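Local coordinates for response regulator protein (Burkholderia pseudomallei, PDB 3RQI) that probably acts as a two-component transcription regulator, its receiver domain, here carrying an aspartyl phosphate and a calcium ion, being joined to a Fis-family DNA-binding helix-turn-helix region, at residues N9-D14 and K45-E50; E28-A33 and S114-L119; D41-L46 and L67-P72; P72-D75 and R81-V84. All coordinates share one frame; numbering follows the deposited sequence.

All four contacts lie within the receiver domain and illustrate how a parallel sheet is packed between helices on both faces. Contacts 1, 3 and 4 share one face, where strands 9-13 and 81-86 meet helices 40-47 and 67-76. Contact 3, which joins the two helices to each other, has its centre about 8 Å from the centres of both contact 1 and contact 4. Contact 2 belongs to the other face, about 21 Å from contact 3 between centres. Along the chain its segments alternate with those of contact 1 and enclose contacts 3 and 4; it joins the turn after helix 17-29 to helix 112-118, so an early and a late part of the domain meet.

Contact 1: residues N9-D14 and K45-E50; sequences NFLVID and KLAGAE
Leu-11 sends its two methyls to different residues of helix 40-47. CD1 meets Leu-46 CD1 at 3.9 Å, while CD2 faces Ala-47 CB at 4.3 Å. With CG anti to the backbone N (chi1 179°), beside the carbonyl carbon, the fork reaches two successive residues of the helix. The two leucine side chains meet at a slant, with Leu-46 CB also near Leu-11 CD1. This is sheet-to-helix packing of the CheY-like receiver fold: strand 9-13 is an inner strand of the parallel sheet, flanked by strands 33-37 and 54-56, and helix 40-47 packs on one face of the sheet, beside helix 67-76. Beyond the helix the contact turns polar. Glu-50 has an unusual first torsion of 145°, and its chain is extended beyond CG, which brings OE2 to 3.9 Å from Asn-9 OD1. No hydrogen bond joins these two oxygens, and the amide and carboxylate planes stand 87° apart. The polar groups look elsewhere: Asn-9 ND2 makes a weak bond to Asp-7, and Glu-50 OE1 a long, weak ion pair with Arg-35. At the helix end Leu-46 O accepts from both Ala-49 N (3.0 Å) and Glu-50 N (3.2 Å).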
loop_
_atom_site.group_PDB
_atom_site.type_symbol
_atom_site.label_atom_id
_atom_site.label_comp_id
_atom_site.label_asym_id
_atom_site.label_seq_id
_atom_site.Cartn_x
_atom_site.Cartn_y
_atom_site.Cartn_z
ATOM N N ASN A 9 -26.862 -4.572 2.564
ATOM C CA ASN A 9 -26.867 -3.665 1.421
ATOM C C ASN A 9 -25.435 -3.327 0.996
ATOM O O ASN A 9 -24.637 -2.910 1.812
ATOM C CB ASN A 9 -27.657 -2.398 1.774
ATOM C CG ASN A 9 -29.125 -2.703 2.073
ATOM O OD1 ASN A 9 -29.853 -3.209 1.221
ATOM N ND2 ASN A 9 -29.554 -2.398 3.285
ATOM N N PHE A 10 -25.147 -3.504 -0.295
ATOM C CA PHE A 10 -23.818 -3.368 -0.857
ATOM C C PHE A 10 -23.850 -2.352 -2.006
ATOM O O PHE A 10 -24.688 -2.477 -2.919
ATOM C CB PHE A 10 -23.423 -4.769 -1.391
ATOM C CG PHE A 10 -21.945 -5.008 -1.467
ATOM C CD1 PHE A 10 -21.349 -6.029 -0.732
ATOM C CD2 PHE A 10 -21.151 -4.244 -2.331
ATOM C CE1 PHE A 10 -19.956 -6.249 -0.805
ATOM C CE2 PHE A 10 -19.783 -4.471 -2.430
ATOM C CZ PHE A 10 -19.176 -5.470 -1.668
ATOM N N LEU A 11 -22.938 -1.382 -1.992
ATOM C CA LEU A 11 -22.784 -0.406 -3.118
ATOM C C LEU A 11 -21.492 -0.708 -3.872
ATOM O O LEU A 11 -20.421 -0.652 -3.295
ATOM C CB LEU A 11 -22.715 1.004 -2.569
ATOM C CG LEU A 11 -22.522 2.161 -3.611
ATOM C CD1 LEU A 11 -23.577 2.196 -4.707
ATOM C CD2 LEU A 11 -22.413 3.551 -2.933
ATOM N N VAL A 12 -21.638 -1.020 -5.144
ATOM C CA VAL A 12 -20.495 -1.267 -6.030
ATOM C C VAL A 12 -20.260 -0.013 -6.879
ATOM O O VAL A 12 -21.104 0.317 -7.695
ATOM C CB VAL A 12 -20.754 -2.519 -6.911
ATOM C CG1 VAL A 12 -19.682 -2.593 -8.018
ATOM C CG2 VAL A 12 -20.779 -3.834 -6.039
ATOM N N ILE A 13 -19.110 0.628 -6.709
ATOM C CA ILE A 13 -18.784 1.847 -7.494
ATOM C C ILE A 13 -17.653 1.497 -8.462
ATOM O O ILE A 13 -16.494 1.330 -8.057
ATOM C CB ILE A 13 -18.319 2.982 -6.576
ATOM C CG1 ILE A 13 -19.430 3.313 -5.550
ATOM C CG2 ILE A 13 -17.947 4.231 -7.437
ATOM C CD1 ILE A 13 -18.891 4.098 -4.339
ATOM N N ASP A 14 -17.988 1.373 -9.749
ATOM C CA ASP A 14 -17.000 1.041 -10.783
ATOM C C ASP A 14 -17.575 1.477 -12.126
ATOM O O ASP A 14 -18.763 1.261 -12.382
ATOM C CB ASP A 14 -16.701 -0.490 -10.755
ATOM C CG ASP A 14 -15.434 -0.833 -11.449
ATOM O OD1 ASP A 14 -15.312 -0.525 -12.664
ATOM O OD2 ASP A 14 -14.508 -1.381 -10.800
ATOM N N LYS A 45 -25.101 10.282 -5.291
ATOM C CA LYS A 45 -26.582 10.202 -5.302
ATOM C C LYS A 45 -27.038 8.994 -4.480
ATOM O O LYS A 45 -27.791 9.134 -3.522
ATOM C CB LYS A 45 -27.080 10.075 -6.755
ATOM C CG LYS A 45 -28.551 10.292 -6.953
ATOM C CD LYS A 45 -28.837 10.821 -8.375
ATOM C CE LYS A 45 -30.306 10.894 -8.685
ATOM N NZ LYS A 45 -30.533 11.355 -10.101
ATOM N N LEU A 46 -26.532 7.823 -4.833
ATOM C CA LEU A 46 -26.863 6.608 -4.086
ATOM C C LEU A 46 -26.474 6.634 -2.607
ATOM O O LEU A 46 -27.283 6.243 -1.742
ATOM C CB LEU A 46 -26.260 5.369 -4.780
ATOM C CG LEU A 46 -27.152 4.893 -5.928
ATOM C CD1 LEU A 46 -26.326 4.009 -6.887
ATOM C CD2 LEU A 46 -28.453 4.150 -5.480
ATOM N N ALA A 47 -25.239 7.083 -2.328
ATOM C CA ALA A 47 -24.701 7.107 -0.968
ATOM C C ALA A 47 -25.393 8.160 -0.107
ATOM O O ALA A 47 -25.260 8.167 1.122
ATOM C CB ALA A 47 -23.167 7.308 -0.993
ATOM N N GLY A 48 -26.155 9.048 -0.770
ATOM C CA GLY A 48 -26.970 10.049 -0.058
ATOM C C GLY A 48 -28.409 9.628 0.108
ATOM O O GLY A 48 -29.198 10.354 0.760
ATOM N N ALA A 49 -28.765 8.470 -0.468
ATOM C CA ALA A 49 -30.172 8.073 -0.507
ATOM C C ALA A 49 -30.511 6.834 0.316
ATOM O O ALA A 49 -31.630 6.679 0.763
ATOM C CB ALA A 49 -30.627 7.883 -1.963
ATOM N N GLU A 50 -29.529 5.967 0.534
ATOM C CA GLU A 50 -29.783 4.680 1.152
ATOM C C GLU A 50 -28.556 4.328 2.020
ATOM O O GLU A 50 -27.447 4.789 1.752
ATOM C CB GLU A 50 -30.009 3.661 0.001
ATOM C CG GLU A 50 -29.509 2.246 0.201
ATOM C CD GLU A 50 -29.928 1.319 -0.958
ATOM O OE1 GLU A 50 -30.397 1.832 -2.008
ATOM O OE2 GLU A 50 -29.759 0.085 -0.809
#

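Contact 2: residues E28-A33 and S114-L119; sequences ERRGYA and SILAAL
The carbonyl oxygen of Leu-116, a residue whose methyls reach across to Tyr-32 and Arg-30, accepts a hydrogen bond chiefly from Gln-120 NE2; Leu-119 N is shared weakly between this oxygen and Ile-115 O. Opposite it, helix 17-29 closes in a Schellman motif: Tyr-32 N returns to Leu-27 O and Gly-31 N to Glu-28 O (2.8 Å), with Gly-31 at positive phi as the C' residue. In the receiver fold helices 17-29 and 112-118 lie together on one face of the sheet, and this surface contact joins the turn after the first to the second. Tyr-32 and Leu-116 approach from opposite directions. The leucine CD2 sits by the phenol end of the ring, 3.6 Å from Tyr-32 CZ, and obliquely to it, while CD1 lies by Tyr-32 CE2 at 3.9 Å. A first torsion of -66° places the ring carbon CG of Tyr-32 anti to the carbonyl carbon and directs the ring across to the neighbouring helix, and Lys-8 adds a cation-pi interaction with that ring. Arg-30 contributes only its aliphatic part here. Its chain is extended from CG to NE, and the charged end turns back to the helix it follows, where NH1 bonds to Gly-26 O. Along that chain, Arg-30 CD rests 3.9 Å from Leu-116 CD1.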
loop_
_atom_site.group_PDB
_atom_site.type_symbol
_atom_site.label_atom_id
_atom_site.label_comp_id
_atom_site.label_asym_id
_atom_site.label_seq_id
_atom_site.Cartn_x
_atom_site.Cartn_y
_atom_site.Cartn_z
ATOM N N GLU A 28 -25.312 -11.002 -4.970
ATOM C CA GLU A 28 -26.744 -11.301 -4.837
ATOM C C GLU A 28 -26.952 -12.790 -4.552
ATOM O O GLU A 28 -27.775 -13.139 -3.717
ATOM C CB GLU A 28 -27.541 -10.873 -6.067
ATOM C CG GLU A 28 -27.647 -9.396 -6.219
ATOM C CD GLU A 28 -27.927 -8.944 -7.649
ATOM O OE1 GLU A 28 -27.962 -9.775 -8.591
ATOM O OE2 GLU A 28 -28.091 -7.724 -7.840
ATOM N N ARG A 29 -26.178 -13.660 -5.198
ATOM C CA ARG A 29 -26.305 -15.110 -4.940
ATOM C C ARG A 29 -25.939 -15.452 -3.498
ATOM O O ARG A 29 -26.332 -16.504 -2.991
ATOM C CB ARG A 29 -25.440 -15.948 -5.895
ATOM C CG ARG A 29 -25.907 -15.940 -7.355
ATOM C CD ARG A 29 -25.195 -17.020 -8.198
ATOM N NE ARG A 29 -23.788 -16.714 -8.481
ATOM C CZ ARG A 29 -23.353 -15.926 -9.469
ATOM N NH1 ARG A 29 -24.206 -15.334 -10.302
ATOM N NH2 ARG A 29 -22.053 -15.729 -9.626
ATOM N N ARG A 30 -25.194 -14.555 -2.846
ATOM C CA ARG A 30 -24.826 -14.723 -1.441
ATOM C C ARG A 30 -25.752 -13.946 -0.513
ATOM O O ARG A 30 -25.503 -13.818 0.692
ATOM C CB ARG A 30 -23.368 -14.320 -1.235
ATOM C CG ARG A 30 -22.413 -15.362 -1.761
ATOM C CD ARG A 30 -21.055 -14.803 -2.126
ATOM N NE ARG A 30 -20.182 -15.854 -2.663
ATOM C CZ ARG A 30 -20.131 -16.247 -3.937
ATOM N NH1 ARG A 30 -20.885 -15.681 -4.883
ATOM N NH2 ARG A 30 -19.302 -17.225 -4.276
ATOM N N GLY A 31 -26.825 -13.411 -1.075
ATOM C CA GLY A 31 -27.835 -12.750 -0.254
ATOM C C GLY A 31 -27.675 -11.264 -0.022
ATOM O O GLY A 31 -28.379 -10.698 0.816
ATOM N N TYR A 32 -26.758 -10.611 -0.752
ATOM C CA TYR A 32 -26.621 -9.170 -0.622
ATOM C C TYR A 32 -27.572 -8.477 -1.576
ATOM O O TYR A 32 -27.920 -9.028 -2.615
ATOM C CB TYR A 32 -25.160 -8.700 -0.882
ATOM C CG TYR A 32 -24.228 -9.208 0.185
ATOM C CD1 TYR A 32 -23.890 -8.414 1.271
ATOM C CD2 TYR A 32 -23.730 -10.512 0.136
ATOM C CE1 TYR A 32 -23.056 -8.911 2.293
ATOM C CE2 TYR A 32 -22.909 -11.022 1.145
ATOM C CZ TYR A 32 -22.567 -10.201 2.216
ATOM O OH TYR A 32 -21.767 -10.694 3.227
ATOM N N ALA A 33 -28.036 -7.299 -1.187
ATOM C CA ALA A 33 -28.871 -6.483 -2.049
ATOM C C ALA A 33 -27.899 -5.436 -2.591
ATOM O O ALA A 33 -27.364 -4.666 -1.804
ATOM C CB ALA A 33 -29.948 -5.806 -1.228
ATOM N N SER A 114 -13.088 -13.435 -1.543
ATOM C CA SER A 114 -11.958 -12.643 -1.046
ATOM C C SER A 114 -12.333 -11.174 -0.826
ATOM O O SER A 114 -11.802 -10.512 0.070
ATOM C CB SER A 114 -10.742 -12.794 -1.932
ATOM O OG SER A 114 -10.870 -12.112 -3.137
ATOM N N ILE A 115 -13.273 -10.700 -1.639
ATOM C CA ILE A 115 -13.793 -9.330 -1.480
ATOM C C ILE A 115 -14.524 -9.257 -0.141
ATOM O O ILE A 115 -14.239 -8.368 0.656
ATOM C CB ILE A 115 -14.718 -8.928 -2.668
ATOM C CG1 ILE A 115 -13.854 -8.658 -3.893
ATOM C CG2 ILE A 115 -15.556 -7.640 -2.337
ATOM C CD1 ILE A 115 -14.642 -8.567 -5.164
ATOM N N LEU A 116 -15.434 -10.215 0.123
ATOM C CA LEU A 116 -16.109 -10.279 1.427
ATOM C C LEU A 116 -15.121 -10.419 2.595
ATOM O O LEU A 116 -15.280 -9.740 3.624
ATOM C CB LEU A 116 -17.187 -11.383 1.444
ATOM C CG LEU A 116 -18.400 -11.086 0.537
ATOM C CD1 LEU A 116 -19.320 -12.324 0.347
ATOM C CD2 LEU A 116 -19.230 -9.873 1.008
ATOM N N ALA A 117 -14.113 -11.294 2.445
ATOM C CA ALA A 117 -13.082 -11.475 3.487
ATOM C C ALA A 117 -12.387 -10.151 3.827
ATOM O O ALA A 117 -12.192 -9.801 5.015
ATOM C CB ALA A 117 -12.031 -12.553 3.038
ATOM N N ALA A 118 -12.057 -9.408 2.776
ATOM C CA ALA A 118 -11.303 -8.137 2.884
ATOM C C ALA A 118 -12.129 -7.045 3.564
ATOM O O ALA A 118 -11.591 -6.085 4.139
ATOM C CB ALA A 118 -10.857 -7.698 1.540
ATOM N N LEU A 119 -13.444 -7.209 3.530
ATOM C CA LEU A 119 -14.344 -6.272 4.212
ATOM C C LEU A 119 -14.564 -6.482 5.696
ATOM O O LEU A 119 -15.208 -5.652 6.349
ATOM C CB LEU A 119 -15.702 -6.274 3.505
ATOM C CG LEU A 119 -15.697 -5.488 2.207
ATOM C CD1 LEU A 119 -16.834 -5.974 1.263
ATOM C CD2 LEU A 119 -15.825 -3.957 2.470
#

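Contact 3: residues D41-L46 and L67-P72; sequences DEALKL and LSLIAP
Ala-43 CB rests against Leu-69 CD1 at 3.8 Å, and the other methyl of that leucine, CD2, touches Leu-44 CD2 at the same distance. These pairs form the close part of the contact, and on its inner side Ala-43 and Leu-69 are both buried: with only a methyl to offer, Ala-43 lets the longer leucine span most of the gap between helical segments whose axes approach to 11.1 Å. Looseness is confined to the rim. There Leu-44 is itself exposed; its first torsion (-65°) sets CG anti to the carbonyl carbon, and although its CB does not aim straight at the other helix, the branch turns inward. Its CD2 lies 4.1 Å from Pro-72 CB, so that one methyl serves both Leu-69 and the proline. Lacking an N-H, Pro-72 cannot bond to the preceding turn, and helix 67-76 kinks here. The two segments run almost parallel, at 13°, as two successive helices on one face of the receiver domain. Beneath them passes strand 9-13, whose Ile-13 touches both Ala-43 and Leu-69, while on the far flank of helix 67-76 Leu-67 and Ile-70 pack against helix 91-100.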
loop_
_atom_site.group_PDB
_atom_site.type_symbol
_atom_site.label_atom_id
_atom_site.label_comp_id
_atom_site.label_asym_id
_atom_site.label_seq_id
_atom_site.Cartn_x
_atom_site.Cartn_y
_atom_site.Cartn_z
ATOM N N ASP A 41 -21.024 11.137 -9.740
ATOM C CA ASP A 41 -22.379 11.663 -9.546
ATOM C C ASP A 41 -23.336 10.575 -9.015
ATOM O O ASP A 41 -24.069 10.765 -8.030
ATOM C CB ASP A 41 -22.860 12.219 -10.890
ATOM C CG ASP A 41 -24.236 12.809 -10.820
ATOM O OD1 ASP A 41 -24.424 13.813 -10.102
ATOM O OD2 ASP A 41 -25.122 12.277 -11.507
ATOM N N GLU A 42 -23.342 9.437 -9.703
ATOM C CA GLU A 42 -24.189 8.314 -9.273
ATOM C C GLU A 42 -23.808 7.802 -7.886
ATOM O O GLU A 42 -24.682 7.437 -7.094
ATOM C CB GLU A 42 -24.078 7.166 -10.290
ATOM C CG GLU A 42 -24.674 7.510 -11.653
ATOM C CD GLU A 42 -24.689 6.330 -12.634
ATOM O OE1 GLU A 42 -24.137 5.260 -12.324
ATOM O OE2 GLU A 42 -25.264 6.485 -13.735
ATOM N N ALA A 43 -22.504 7.708 -7.621
ATOM C CA ALA A 43 -22.043 7.215 -6.305
ATOM C C ALA A 43 -22.567 8.128 -5.187
ATOM O O ALA A 43 -23.045 7.651 -4.170
ATOM C CB ALA A 43 -20.491 7.103 -6.246
ATOM N N LEU A 44 -22.412 9.438 -5.367
ATOM C CA LEU A 44 -22.882 10.380 -4.321
ATOM C C LEU A 44 -24.397 10.418 -4.169
ATOM O O LEU A 44 -24.913 10.559 -3.038
ATOM C CB LEU A 44 -22.292 11.777 -4.561
ATOM C CG LEU A 44 -20.763 11.794 -4.417
ATOM C CD1 LEU A 44 -20.226 13.144 -4.842
ATOM C CD2 LEU A 44 -20.290 11.477 -3.002
ATOM N N LYS A 45 -25.101 10.282 -5.291
ATOM C CA LYS A 45 -26.582 10.202 -5.302
ATOM C C LYS A 45 -27.038 8.994 -4.480
ATOM O O LYS A 45 -27.791 9.134 -3.522
ATOM C CB LYS A 45 -27.080 10.075 -6.755
ATOM C CG LYS A 45 -28.551 10.292 -6.953
ATOM C CD LYS A 45 -28.837 10.821 -8.375
ATOM C CE LYS A 45 -30.306 10.894 -8.685
ATOM N NZ LYS A 45 -30.533 11.355 -10.101
ATOM N N LEU A 46 -26.532 7.823 -4.833
ATOM C CA LEU A 46 -26.863 6.608 -4.086
ATOM C C LEU A 46 -26.474 6.634 -2.607
ATOM O O LEU A 46 -27.283 6.243 -1.742
ATOM C CB LEU A 46 -26.260 5.369 -4.780
ATOM C CG LEU A 46 -27.152 4.893 -5.928
ATOM C CD1 LEU A 46 -26.326 4.009 -6.887
ATOM C CD2 LEU A 46 -28.453 4.150 -5.480
ATOM N N LEU A 67 -10.526 7.804 -5.561
ATOM C CA LEU A 67 -9.866 8.149 -4.312
ATOM C C LEU A 67 -10.581 9.323 -3.655
ATOM O O LEU A 67 -10.790 9.341 -2.429
ATOM C CB LEU A 67 -8.418 8.522 -4.631
ATOM C CG LEU A 67 -7.394 8.565 -3.518
ATOM C CD1 LEU A 67 -7.315 7.206 -2.804
ATOM C CD2 LEU A 67 -6.042 8.904 -4.158
ATOM N N SER A 68 -10.969 10.301 -4.482
ATOM C CA SER A 68 -11.646 11.528 -4.028
ATOM C C SER A 68 -13.032 11.265 -3.438
ATOM O O SER A 68 -13.609 12.139 -2.760
ATOM C CB SER A 68 -11.735 12.524 -5.193
ATOM O OG SER A 68 -12.770 12.137 -6.113
ATOM N N LEU A 69 -13.572 10.071 -3.695
ATOM C CA LEU A 69 -14.894 9.695 -3.176
ATOM C C LEU A 69 -14.832 9.150 -1.759
ATOM O O LEU A 69 -15.835 9.130 -1.055
ATOM C CB LEU A 69 -15.580 8.621 -4.056
ATOM C CG LEU A 69 -16.233 9.010 -5.365
ATOM C CD1 LEU A 69 -16.758 7.719 -6.043
ATOM C CD2 LEU A 69 -17.393 9.990 -5.038
ATOM N N ILE A 70 -13.655 8.714 -1.318
ATOM C CA ILE A 70 -13.621 7.938 -0.072
ATOM C C ILE A 70 -14.032 8.772 1.167
ATOM O O ILE A 70 -14.876 8.331 1.965
ATOM C CB ILE A 70 -12.252 7.314 0.120
ATOM C CG1 ILE A 70 -12.004 6.298 -1.001
ATOM C CG2 ILE A 70 -12.200 6.632 1.508
ATOM C CD1 ILE A 70 -10.530 5.829 -1.123
ATOM N N ALA A 71 -13.437 9.954 1.341
ATOM C CA ALA A 71 -13.828 10.816 2.465
ATOM C C ALA A 71 -15.333 11.184 2.484
ATOM O O ALA A 71 -15.972 11.042 3.533
ATOM C CB ALA A 71 -12.923 12.096 2.542
ATOM N N PRO A 72 -15.892 11.658 1.345
ATOM C CA PRO A 72 -17.340 11.962 1.325
ATOM C C PRO A 72 -18.216 10.725 1.615
ATOM O O PRO A 72 -19.233 10.834 2.299
ATOM C CB PRO A 72 -17.593 12.482 -0.084
ATOM C CG PRO A 72 -16.291 12.649 -0.743
ATOM C CD PRO A 72 -15.195 12.182 0.150
#

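Contact 4: residues P72-D75 and R81-V84; sequences PLCD and RILV. With SO4 (sulfate ion), chain D.
Ile-82 pushes its CD1 methyl against helix 67-76, where it overlaps Cys-74 SG at 3.8 Å and Leu-73 CB at 4.2 Å. The same methyl lies 4.1 Å from Cys-74 N, close to the helix backbone. With CG1 placed by chi1, a second torsion of 175° extends CD1 away from CA. Cys-74 meets it from the flank, and a glycerol, probably from the crystallisation liquor, lies about 3 Å from the cysteine side chain. Beyond CB the branch of Leu-73 turns from Ile-82, and its methyls pack on Ile-13 and Ala-47, tying this packing to the neighbouring strand and helix. On the strand, Ile-82 N is held by Asp-103 OD2. The preceding residue, Arg-81, turns away from the helix to a sulfate ion, probably also from the crystallisation liquor. Sulfate O4 takes bonds from Arg-81 NH1 at 3.1 Å and NH2 at 3.3 Å, while NH2 also reaches O1 at 3.1 Å. The sulfur lies in the guanidinium plane, at its edge. Bends in the arginine chain at chi2 (-80°) and chi3 (-47°) curl it round, and the bond from NE to Leu-119 O helps to orient the group. Asn-122 N and, from the second subunit, Lys-99 NZ also bond to the ion, which thus lies where two subunits meet. Strand 54-56, helix 67-76 and strand 81-86 form a beta-alpha-beta crossover between adjacent parallel strands, the repeating element of the receiver fold, and Ile-82 packs its returning strand beneath the connecting helix.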
loop_
_atom_site.group_PDB
_atom_site.type_symbol
_atom_site.label_atom_id
_atom_site.label_comp_id
_atom_site.label_asym_id
_atom_site.label_seq_id
_atom_site.Cartn_x
_atom_site.Cartn_y
_atom_site.Cartn_z
ATOM N N PRO A 72 -15.892 11.658 1.345
ATOM C CA PRO A 72 -17.340 11.962 1.325
ATOM C C PRO A 72 -18.216 10.725 1.615
ATOM O O PRO A 72 -19.233 10.834 2.299
ATOM C CB PRO A 72 -17.593 12.482 -0.084
ATOM C CG PRO A 72 -16.291 12.649 -0.743
ATOM C CD PRO A 72 -15.195 12.182 0.150
ATOM N N LEU A 73 -17.804 9.562 1.131
ATOM C CA LEU A 73 -18.507 8.332 1.424
ATOM C C LEU A 73 -18.472 8.000 2.920
ATOM O O LEU A 73 -19.468 7.586 3.491
ATOM C CB LEU A 73 -17.934 7.175 0.602
ATOM C CG LEU A 73 -18.235 7.112 -0.895
ATOM C CD1 LEU A 73 -17.423 5.989 -1.544
ATOM C CD2 LEU A 73 -19.761 6.893 -1.159
ATOM N N CYS A 74 -17.311 8.153 3.565
ATOM C CA CYS A 74 -17.247 7.923 4.994
ATOM C C CYS A 74 -18.178 8.882 5.736
ATOM O O CYS A 74 -18.755 8.496 6.750
ATOM C CB CYS A 74 -15.826 8.112 5.502
ATOM S SG CYS A 74 -14.706 6.863 4.966
ATOM N N ASP A 75 -18.297 10.123 5.251
ATOM C CA ASP A 75 -19.154 11.142 5.936
ATOM C C ASP A 75 -20.610 10.760 5.787
ATOM O O ASP A 75 -21.406 10.940 6.708
ATOM C CB ASP A 75 -18.947 12.519 5.316
ATOM C CG ASP A 75 -17.620 13.137 5.691
ATOM O OD1 ASP A 75 -16.872 12.537 6.471
ATOM O OD2 ASP A 75 -17.323 14.248 5.199
ATOM N N ARG A 81 -18.438 -0.555 5.875
ATOM C CA ARG A 81 -17.065 -1.036 5.589
ATOM C C ARG A 81 -16.771 -0.680 4.144
ATOM O O ARG A 81 -17.585 -0.922 3.277
ATOM C CB ARG A 81 -16.969 -2.553 5.782
ATOM C CG ARG A 81 -17.506 -3.128 7.086
ATOM C CD ARG A 81 -16.605 -3.014 8.279
ATOM N NE ARG A 81 -15.202 -3.419 8.055
ATOM C CZ ARG A 81 -14.210 -3.062 8.863
ATOM N NH1 ARG A 81 -14.452 -2.311 9.942
ATOM N NH2 ARG A 81 -12.964 -3.430 8.599
ATOM N N ILE A 82 -15.620 -0.062 3.883
ATOM C CA ILE A 82 -15.324 0.464 2.568
ATOM C C ILE A 82 -14.018 -0.153 2.072
ATOM O O ILE A 82 -12.981 -0.102 2.751
ATOM C CB ILE A 82 -15.222 2.029 2.627
ATOM C CG1 ILE A 82 -16.614 2.636 2.968
ATOM C CG2 ILE A 82 -14.715 2.567 1.303
ATOM C CD1 ILE A 82 -16.575 4.143 3.158
ATOM N N LEU A 83 -14.056 -0.752 0.877
ATOM C CA LEU A 83 -12.895 -1.467 0.327
ATOM C C LEU A 83 -12.568 -0.831 -1.030
ATOM O O LEU A 83 -13.444 -0.717 -1.908
ATOM C CB LEU A 83 -13.277 -2.949 0.103
ATOM C CG LEU A 83 -12.323 -3.785 -0.756
ATOM C CD1 LEU A 83 -10.971 -4.071 0.008
ATOM C CD2 LEU A 83 -13.014 -5.110 -1.190
ATOM N N VAL A 84 -11.327 -0.429 -1.218
ATOM C CA VAL A 84 -10.848 -0.059 -2.581
ATOM C C VAL A 84 -10.575 -1.339 -3.332
ATOM O O VAL A 84 -9.917 -2.279 -2.822
ATOM C CB VAL A 84 -9.557 0.811 -2.566
ATOM C CG1 VAL A 84 -8.960 0.947 -4.015
ATOM C CG2 VAL A 84 -9.853 2.200 -1.958
HETATM S S SO4 D . -10.480 -2.593 11.307
HETATM O O1 SO4 D . -10.449 -3.702 10.386
HETATM O O2 SO4 D . -10.618 -3.116 12.673
HETATM O O3 SO4 D . -9.229 -1.838 11.159
HETATM O O4 SO4 D . -11.609 -1.693 11.030
#